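Local atomic coordinates of trypanothione-dependent glyoxalase I (Leishmania major, PDB entry 2C21), a protein that belongs to the glyoxalase/bleomycin resistance protein/dioxygenase superfamily and binds nickel(II) at sites shared between the two subunits of a dimer. Residues K24-T27 against G31-V34; R36-P41 against Y45-L50; A112-V115 against Y121-L124. All blocks are in the same frame, centred on the assembly; numbering follows the deposited sequence.

Overall arrangement
Going along the chain from the N terminus, the three contacts come in series; none nests in or crosses another. Interaction 1 closes the loop where helix 19-29 ends and strand 33-40 begins. Interaction 2 picks up that same strand and closes the turn of a hairpin with strand 45-51. The two touch, because L50 of strand 45-51 packs against Y26 and T27 and V34 meets V48. Interaction 3 closes a second hairpin, 111-115 with 121-126, in the other four-stranded sheet. Helix 19-29 packs on that hairpin through F25, so the helix of interaction 1 joins the two sheets, while interactions 2 and 3 stay about 11 Å apart at their nearest atoms.

Interaction 1 of 3, residues K24-T27 against G31-V34; sequences KFYT and GMKV
G31 N donates to T27 O at 2.9 Å, the shortest polar bond across this contact, and it is a bent one: the N-H...O angle is 135° and the donor sits well above the carbonyl plane. The next amide does better. M32 N reaches Y26 O at 3.0 Å, closer to straight at 153°, and goes back six positions along the chain, one more than the outer bond of a Schellman motif. Together the two bonds finish helix 19-29, which has a wider, pi-type turn at 25-27, and G31, with positive phi, turns the chain out of the helix toward strand 33-40. This is the first helix-to-strand connection in the beta-alpha-beta-beta-beta module of the family.

Beyond the amides, M32 folds back beside Y26. Its CG is anti to the carbonyl carbon (chi1 -58°) and the rest of the chain is extended, so sulfur and methyl run alongside the tyrosine in the same direction. M32 SD lies 5.1 Å from the centre of the Y26 ring, an oblique Met-aromatic contact, and M32 CE rests 3.9 Å from Y26 CD1. The phenol end looks elsewhere, to a hydrogen bond with D116.

T27 deals with the M32 carbonyl. Its CA-H points at M32 O, 3.4 Å from T27 CA, and T27 CG2 also comes within 3.5 Å of M32 O. The hydroxyl is turned back along the helix to I23 O, leaving the methyl for the strand side, where T27 CG2 meets V34 CG2 at 4.2 Å. L50 from strand 45-51 packs onto Y26, T27 and M32.

The chemistry is thus divided: backbone amides satisfy two of the last helical carbonyls, while sulfur, methyl and ring carbons pack the helix against the linker and the start of the strand.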
loop_
_atom_site.group_PDB
_atom_site.type_symbol
_atom_site.label_atom_id
_atom_site.label_comp_id
_atom_site.label_asym_id
_atom_site.label_seq_id
_atom_site.Cartn_x
_atom_site.Cartn_y
_atom_site.Cartn_z
ATOM N N LYS A 24 8.793 4.025 15.995
ATOM C CA LYS A 24 9.932 4.951 16.046
ATOM C C LYS A 24 10.454 5.283 14.651
ATOM O O LYS A 24 10.705 6.451 14.316
ATOM C CB LYS A 24 11.068 4.364 16.891
ATOM C CG LYS A 24 12.132 5.391 17.294
ATOM C CD LYS A 24 13.128 4.810 18.282
ATOM C CE LYS A 24 14.140 5.852 18.715
ATOM N NZ LYS A 24 15.013 6.228 17.571
ATOM N N PHE A 25 10.624 4.243 13.843
ATOM C CA PHE A 25 11.051 4.402 12.467
ATOM C C PHE A 25 10.078 5.270 11.638
ATOM O O PHE A 25 10.484 6.264 11.047
ATOM C CB PHE A 25 11.208 3.027 11.816
ATOM C CG PHE A 25 11.637 3.094 10.386
ATOM C CD1 PHE A 25 12.978 3.251 10.058
ATOM C CD2 PHE A 25 10.698 3.031 9.370
ATOM C CE1 PHE A 25 13.376 3.328 8.747
ATOM C CE2 PHE A 25 11.081 3.114 8.050
ATOM C CZ PHE A 25 12.423 3.267 7.729
ATOM N N TYR A 26 8.801 4.901 11.590
ATOM C CA TYR A 26 7.862 5.586 10.696
ATOM C C TYR A 26 7.560 7.014 11.148
ATOM O O TYR A 26 7.303 7.881 10.314
ATOM C CB TYR A 26 6.572 4.757 10.465
ATOM C CG TYR A 26 6.815 3.555 9.571
ATOM C CD1 TYR A 26 6.982 3.711 8.201
ATOM C CD2 TYR A 26 6.915 2.272 10.100
ATOM C CE1 TYR A 26 7.250 2.609 7.368
ATOM C CE2 TYR A 26 7.160 1.176 9.290
ATOM C CZ TYR A 26 7.325 1.339 7.926
ATOM O OH TYR A 26 7.585 0.237 7.122
ATOM N N THR A 27 7.619 7.270 12.449
ATOM C CA THR A 27 7.442 8.634 12.961
ATOM C C THR A 27 8.730 9.461 12.871
ATOM O O THR A 27 8.768 10.478 12.178
ATOM C CB THR A 27 6.875 8.629 14.408
ATOM O OG1 THR A 27 7.771 7.937 15.285
ATOM C CG2 THR A 27 5.533 7.926 14.433
ATOM N N GLY A 31 8.505 10.761 9.323
ATOM C CA GLY A 31 7.628 11.917 9.566
ATOM C C GLY A 31 6.125 11.637 9.609
ATOM O O GLY A 31 5.320 12.567 9.559
ATOM N N MET A 32 5.736 10.367 9.690
ATOM C CA MET A 32 4.328 10.019 9.845
ATOM C C MET A 32 3.907 10.294 11.281
ATOM O O MET A 32 4.749 10.525 12.147
ATOM C CB MET A 32 4.076 8.542 9.549
ATOM C CG MET A 32 4.480 8.103 8.183
ATOM S SD MET A 32 3.979 6.408 7.875
ATOM C CE MET A 32 4.682 6.184 6.232
ATOM N N LYS A 33 2.602 10.262 11.525
ATOM C CA LYS A 33 2.093 10.343 12.883
ATOM C C LYS A 33 1.208 9.153 13.169
ATOM O O LYS A 33 0.563 8.621 12.274
ATOM C CB LYS A 33 1.321 11.650 13.122
ATOM C CG LYS A 33 0.157 11.939 12.160
ATOM C CD LYS A 33 -0.480 13.320 12.447
ATOM C CE LYS A 33 -2.015 13.277 12.286
ATOM N NZ LYS A 33 -2.678 14.556 12.658
ATOM N N VAL A 34 1.172 8.754 14.437
ATOM C CA VAL A 34 0.260 7.693 14.863
ATOM C C VAL A 34 -1.144 8.296 14.871
ATOM O O VAL A 34 -1.376 9.317 15.499
ATOM C CB VAL A 34 0.619 7.181 16.273
ATOM C CG1 VAL A 34 -0.410 6.150 16.743
ATOM C CG2 VAL A 34 2.028 6.591 16.266
#

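Interaction 2 of 3, residues R36-P41 against Y45-L50; sequences RKWDVP and YTLVFL
R36 and F49 form the stacked pair at one end of an antiparallel beta hairpin, strand 33-40 paired with strand 45-51 (segments 36-40 and 45-50 at 173°) in the first four-stranded sheet of the chain. The guanidinium lies flat on the ring, with R36 CZ 3.9 Å from the F49 centroid, a cation-pi stack. Setting CG between backbone N and carbonyl carbon (chi1 66°) and stretching the chain to NE lays the group there. E55 takes the NE in a salt bridge, and H11 meets the F49 ring edge-to-face.

Backbone bonds run in the usual antiparallel pattern. W38 and L47 exchange both N-H...O bonds, W38 N to L47 O and L47 N to W38 O, each 2.8 Å. F49 N to R36 O and V40 N to Y45 O are sound too, whereas the return bonds of those two pairs, at 3.5 Å for R36 N to F49 O and 3.4 Å for Y45 N to V40 O, are weak.

On the face that carries R36, V40 CB makes a CH-pi contact over the Y45 ring, 4.1 Å from its centroid, and W38 CD1 touches L47 CD1. The indole and phenol rings meet rim to rim, with a weak bond from W38 NE1 to Y45 OH. M130 and K133 of the second subunit pack on R36 and W38.

On the other face, K37 lays its aliphatic chain beside V48, and D39 crosses T46. There the T46 hydroxyl donates from above the carboxylate plane, T46 OG1 to D39 OD1 at 2.8 Å; D39 OD1 also hydrogen-bonds the Y67 hydroxyl.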
loop_
_atom_site.group_PDB
_atom_site.type_symbol
_atom_site.label_atom_id
_atom_site.label_comp_id
_atom_site.label_asym_id
_atom_site.label_seq_id
_atom_site.Cartn_x
_atom_site.Cartn_y
_atom_site.Cartn_z
ATOM N N ARG A 36 -4.207 6.159 15.267
ATOM C CA ARG A 36 -4.971 5.423 16.267
ATOM C C ARG A 36 -4.425 4.019 16.449
ATOM O O ARG A 36 -3.724 3.503 15.584
ATOM C CB ARG A 36 -6.464 5.356 15.886
ATOM C CG ARG A 36 -6.763 4.568 14.647
ATOM C CD ARG A 36 -8.185 4.766 14.169
ATOM N NE ARG A 36 -8.420 4.143 12.864
ATOM C CZ ARG A 36 -8.680 2.840 12.669
ATOM N NH1 ARG A 36 -8.746 1.997 13.689
ATOM N NH2 ARG A 36 -8.862 2.369 11.433
ATOM N N LYS A 37 -4.750 3.410 17.586
ATOM C CA LYS A 37 -4.434 2.006 17.833
ATOM C C LYS A 37 -5.700 1.191 18.121
ATOM O O LYS A 37 -6.749 1.749 18.529
ATOM C CB LYS A 37 -3.456 1.877 18.999
ATOM C CG LYS A 37 -2.180 2.698 18.842
ATOM C CD LYS A 37 -1.196 2.429 19.982
ATOM C CE LYS A 37 0.080 3.252 19.835
ATOM N NZ LYS A 37 1.047 3.045 20.957
ATOM N N TRP A 38 -5.598 -0.125 17.901
ATOM C CA TRP A 38 -6.695 -1.059 18.141
ATOM C C TRP A 38 -6.087 -2.297 18.772
ATOM O O TRP A 38 -5.450 -3.062 18.072
ATOM C CB TRP A 38 -7.381 -1.406 16.798
ATOM C CG TRP A 38 -8.454 -2.477 16.826
ATOM C CD1 TRP A 38 -8.290 -3.819 16.576
ATOM C CD2 TRP A 38 -9.854 -2.291 17.062
ATOM N NE1 TRP A 38 -9.492 -4.470 16.657
ATOM C CE2 TRP A 38 -10.469 -3.563 16.964
ATOM C CE3 TRP A 38 -10.643 -1.177 17.359
ATOM C CZ2 TRP A 38 -11.835 -3.748 17.125
ATOM C CZ3 TRP A 38 -12.002 -1.358 17.520
ATOM C CH2 TRP A 38 -12.586 -2.641 17.411
ATOM N N ASP A 39 -6.314 -2.507 20.070
ATOM C CA ASP A 39 -5.653 -3.580 20.816
ATOM C C ASP A 39 -6.689 -4.630 21.254
ATOM O O ASP A 39 -7.709 -4.284 21.828
ATOM C CB ASP A 39 -4.883 -2.984 22.014
ATOM C CG ASP A 39 -4.066 -4.021 22.788
ATOM O OD1 ASP A 39 -3.527 -4.959 22.178
ATOM O OD2 ASP A 39 -3.963 -3.891 24.033
ATOM N N VAL A 40 -6.435 -5.900 20.929
ATOM C CA VAL A 40 -7.354 -6.991 21.268
ATOM C C VAL A 40 -6.619 -8.100 22.038
ATOM O O VAL A 40 -6.247 -9.116 21.464
ATOM C CB VAL A 40 -8.038 -7.553 20.014
ATOM C CG1 VAL A 40 -9.168 -8.514 20.379
ATOM C CG2 VAL A 40 -8.573 -6.408 19.154
ATOM N N PRO A 41 -6.413 -7.898 23.348
ATOM C CA PRO A 41 -5.637 -8.831 24.164
ATOM C C PRO A 41 -6.102 -10.285 24.066
ATOM O O PRO A 41 -5.269 -11.180 23.987
ATOM C CB PRO A 41 -5.815 -8.289 25.576
ATOM C CG PRO A 41 -6.097 -6.848 25.392
ATOM C CD PRO A 41 -6.916 -6.771 24.152
ATOM N N TYR A 45 -3.544 -9.615 19.411
ATOM C CA TYR A 45 -3.002 -8.717 18.389
ATOM C C TYR A 45 -3.304 -7.247 18.674
ATOM O O TYR A 45 -4.219 -6.921 19.427
ATOM C CB TYR A 45 -3.469 -9.112 16.972
ATOM C CG TYR A 45 -4.909 -8.762 16.665
ATOM C CD1 TYR A 45 -5.242 -7.561 16.074
ATOM C CD2 TYR A 45 -5.940 -9.647 16.964
ATOM C CE1 TYR A 45 -6.570 -7.229 15.816
ATOM C CE2 TYR A 45 -7.254 -9.331 16.689
ATOM C CZ TYR A 45 -7.560 -8.123 16.115
ATOM O OH TYR A 45 -8.879 -7.808 15.853
ATOM N N THR A 46 -2.508 -6.392 18.040
ATOM C CA THR A 46 -2.635 -4.947 18.115
ATOM C C THR A 46 -2.463 -4.401 16.714
ATOM O O THR A 46 -1.546 -4.820 15.994
ATOM C CB THR A 46 -1.541 -4.339 19.008
ATOM O OG1 THR A 46 -1.534 -5.010 20.278
ATOM C CG2 THR A 46 -1.784 -2.843 19.244
ATOM N N LEU A 47 -3.337 -3.461 16.338
ATOM C CA LEU A 47 -3.177 -2.694 15.098
ATOM C C LEU A 47 -2.811 -1.232 15.398
ATOM O O LEU A 47 -3.326 -0.619 16.360
ATOM C CB LEU A 47 -4.469 -2.716 14.282
ATOM C CG LEU A 47 -5.207 -4.030 14.077
ATOM C CD1 LEU A 47 -6.501 -3.731 13.318
ATOM C CD2 LEU A 47 -4.375 -5.061 13.323
ATOM N N VAL A 48 -1.935 -0.680 14.573
ATOM C CA VAL A 48 -1.574 0.751 14.634
ATOM C C VAL A 48 -1.639 1.338 13.248
ATOM O O VAL A 48 -1.063 0.794 12.301
ATOM C CB VAL A 48 -0.158 1.003 15.180
ATOM C CG1 VAL A 48 0.135 2.511 15.239
ATOM C CG2 VAL A 48 0.007 0.360 16.552
ATOM N N PHE A 49 -2.370 2.438 13.135
ATOM C CA PHE A 49 -2.526 3.149 11.882
ATOM C C PHE A 49 -1.686 4.410 11.946
ATOM O O PHE A 49 -1.816 5.217 12.898
ATOM C CB PHE A 49 -3.999 3.458 11.625
ATOM C CG PHE A 49 -4.824 2.225 11.345
ATOM C CD1 PHE A 49 -5.287 1.421 12.392
ATOM C CD2 PHE A 49 -5.124 1.854 10.040
ATOM C CE1 PHE A 49 -6.031 0.254 12.131
ATOM C CE2 PHE A 49 -5.867 0.711 9.774
ATOM C CZ PHE A 49 -6.322 -0.089 10.822
ATOM N N LEU A 50 -0.815 4.564 10.952
ATOM C CA LEU A 50 0.084 5.734 10.828
ATOM C C LEU A 50 -0.017 6.322 9.443
ATOM O O LEU A 50 -0.238 5.610 8.470
ATOM C CB LEU A 50 1.560 5.350 10.996
ATOM C CG LEU A 50 2.025 4.592 12.233
ATOM C CD1 LEU A 50 2.073 3.113 11.897
ATOM C CD2 LEU A 50 3.388 5.106 12.666
#

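Interaction 3 of 3, residues A112-V115 against Y121-L124. With NI (nickel (II) ion), chain H.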
loop_
_atom_site.group_PDB
_atom_site.type_symbol
_atom_site.label_atom_id
_atom_site.label_comp_id
_atom_site.label_asym_id
_atom_site.label_seq_id
_atom_site.Cartn_x
_atom_site.Cartn_y
_atom_site.Cartn_z
ATOM N N ALA A 112 15.413 6.418 -4.066
ATOM C CA ALA A 112 16.230 5.605 -3.178
ATOM C C ALA A 112 15.371 4.520 -2.583
ATOM O O ALA A 112 14.143 4.623 -2.587
ATOM C CB ALA A 112 16.859 6.453 -2.077
ATOM N N PHE A 113 16.020 3.468 -2.107
ATOM C CA PHE A 113 15.337 2.418 -1.372
ATOM C C PHE A 113 15.988 2.271 -0.013
ATOM O O PHE A 113 17.208 2.144 0.082
ATOM C CB PHE A 113 15.397 1.087 -2.123
ATOM C CG PHE A 113 14.298 0.908 -3.120
ATOM C CD1 PHE A 113 14.489 1.244 -4.452
ATOM C CD2 PHE A 113 13.061 0.397 -2.727
ATOM C CE1 PHE A 113 13.467 1.079 -5.378
ATOM C CE2 PHE A 113 12.027 0.221 -3.660
ATOM C CZ PHE A 113 12.235 0.566 -4.983
ATOM N N VAL A 114 15.151 2.289 1.027
ATOM C CA VAL A 114 15.578 2.054 2.402
ATOM C C VAL A 114 14.783 0.881 2.992
ATOM O O VAL A 114 13.740 0.491 2.454
ATOM C CB VAL A 114 15.422 3.326 3.276
ATOM C CG1 VAL A 114 16.116 4.516 2.602
ATOM C CG2 VAL A 114 13.949 3.635 3.573
ATOM N N VAL A 115 15.285 0.326 4.091
ATOM C CA VAL A 115 14.704 -0.872 4.685
ATOM C C VAL A 115 14.218 -0.578 6.101
ATOM O O VAL A 115 14.951 0.008 6.906
ATOM C CB VAL A 115 15.719 -2.032 4.683
ATOM C CG1 VAL A 115 15.022 -3.352 5.035
ATOM C CG2 VAL A 115 16.398 -2.135 3.316
ATOM N N TYR A 121 10.726 -3.027 2.291
ATOM C CA TYR A 121 11.307 -1.966 1.479
ATOM C C TYR A 121 10.412 -0.745 1.355
ATOM O O TYR A 121 9.190 -0.848 1.232
ATOM C CB TYR A 121 11.640 -2.496 0.086
ATOM C CG TYR A 121 12.790 -3.454 0.102
ATOM C CD1 TYR A 121 12.586 -4.819 0.016
ATOM C CD2 TYR A 121 14.092 -2.994 0.228
ATOM C CE1 TYR A 121 13.675 -5.710 0.025
ATOM C CE2 TYR A 121 15.173 -3.865 0.249
ATOM C CZ TYR A 121 14.963 -5.213 0.152
ATOM O OH TYR A 121 16.048 -6.065 0.179
ATOM N N ILE A 122 11.038 0.424 1.420
ATOM C CA ILE A 122 10.343 1.677 1.188
ATOM C C ILE A 122 11.073 2.435 0.076
ATOM O O ILE A 122 12.299 2.612 0.125
ATOM C CB ILE A 122 10.294 2.511 2.471
ATOM C CG1 ILE A 122 9.363 1.851 3.490
ATOM C CG2 ILE A 122 9.838 3.951 2.186
ATOM C CD1 ILE A 122 9.847 1.962 4.884
ATOM N N GLU A 123 10.315 2.873 -0.922
ATOM C CA GLU A 123 10.842 3.661 -2.019
ATOM C C GLU A 123 10.627 5.136 -1.724
ATOM O O GLU A 123 9.499 5.567 -1.521
ATOM C CB GLU A 123 10.137 3.291 -3.331
ATOM C CG GLU A 123 10.774 3.904 -4.579
ATOM C CD GLU A 123 10.079 3.452 -5.850
ATOM O OE1 GLU A 123 8.848 3.367 -5.862
ATOM O OE2 GLU A 123 10.767 3.184 -6.840
ATOM N N LEU A 124 11.721 5.894 -1.693
ATOM C CA LEU A 124 11.681 7.327 -1.526
ATOM C C LEU A 124 11.822 7.972 -2.889
ATOM O O LEU A 124 12.781 7.700 -3.615
ATOM C CB LEU A 124 12.823 7.778 -0.618
ATOM C CG LEU A 124 12.819 7.139 0.773
ATOM C CD1 LEU A 124 14.088 7.534 1.527
ATOM C CD2 LEU A 124 11.573 7.563 1.530
HETATM NI NI NI H . 7.353 1.984 -6.798
HETATM O O HOH W 1 7.891 2.936 -8.395
#
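F113 has its ring swung anti to the carbonyl carbon (chi1 -87°), while E123 puts CG opposite the amide nitrogen (chi1 -171°) and runs on extended; the two side chains therefore cross obliquely on the same face of the sheet. E123 CG lies over one face of the F113 ring, offset toward the rim and 4.1 Å from the centroid, a CH-pi contact. Further out, the carboxylate passes the ring's far end, with E123 OE2 3.5 Å from F113 CZ.

The extended chain carries E123 OE1 to the nickel at 2.2 Å. E123 OE2 is 3.6 Å from the metal, so the carboxylate binds through one oxygen. Water 1 is a second ligand, and H80 of this chain with H11 and E62 of the second subunit complete the site. H80 also meets the F113 ring edge-to-face, so the phenylalanine touches two of the metal ligands.

The backbone holding these groups is a beta hairpin of strands 111-115 and 121-126. A112 and L124 exchange hydrogen bonds at 3.0 Å (A112 N to L124 O) and 2.9 Å (L124 N to A112 O), and V114 and I122 do likewise. F113 and E123 form the non-hydrogen-bonded pair between them, which brings their CA atoms within 4.7 Å. Beside them, V115 CG2 meets Y121 CE2 at 3.7 Å. On the opposite face, V114 CG1 packs on L124 CD1 among buried aliphatic groups, with helix 88-97 against A112 and L124.

In chemical terms, a polar metal ligand rides on an apolar stem: the hydrogen-bonded strands fix where E123 starts, the phenylalanine face lies against its methylenes and probably limits their movement, and one oxygen is delivered to nickel at the subunit interface.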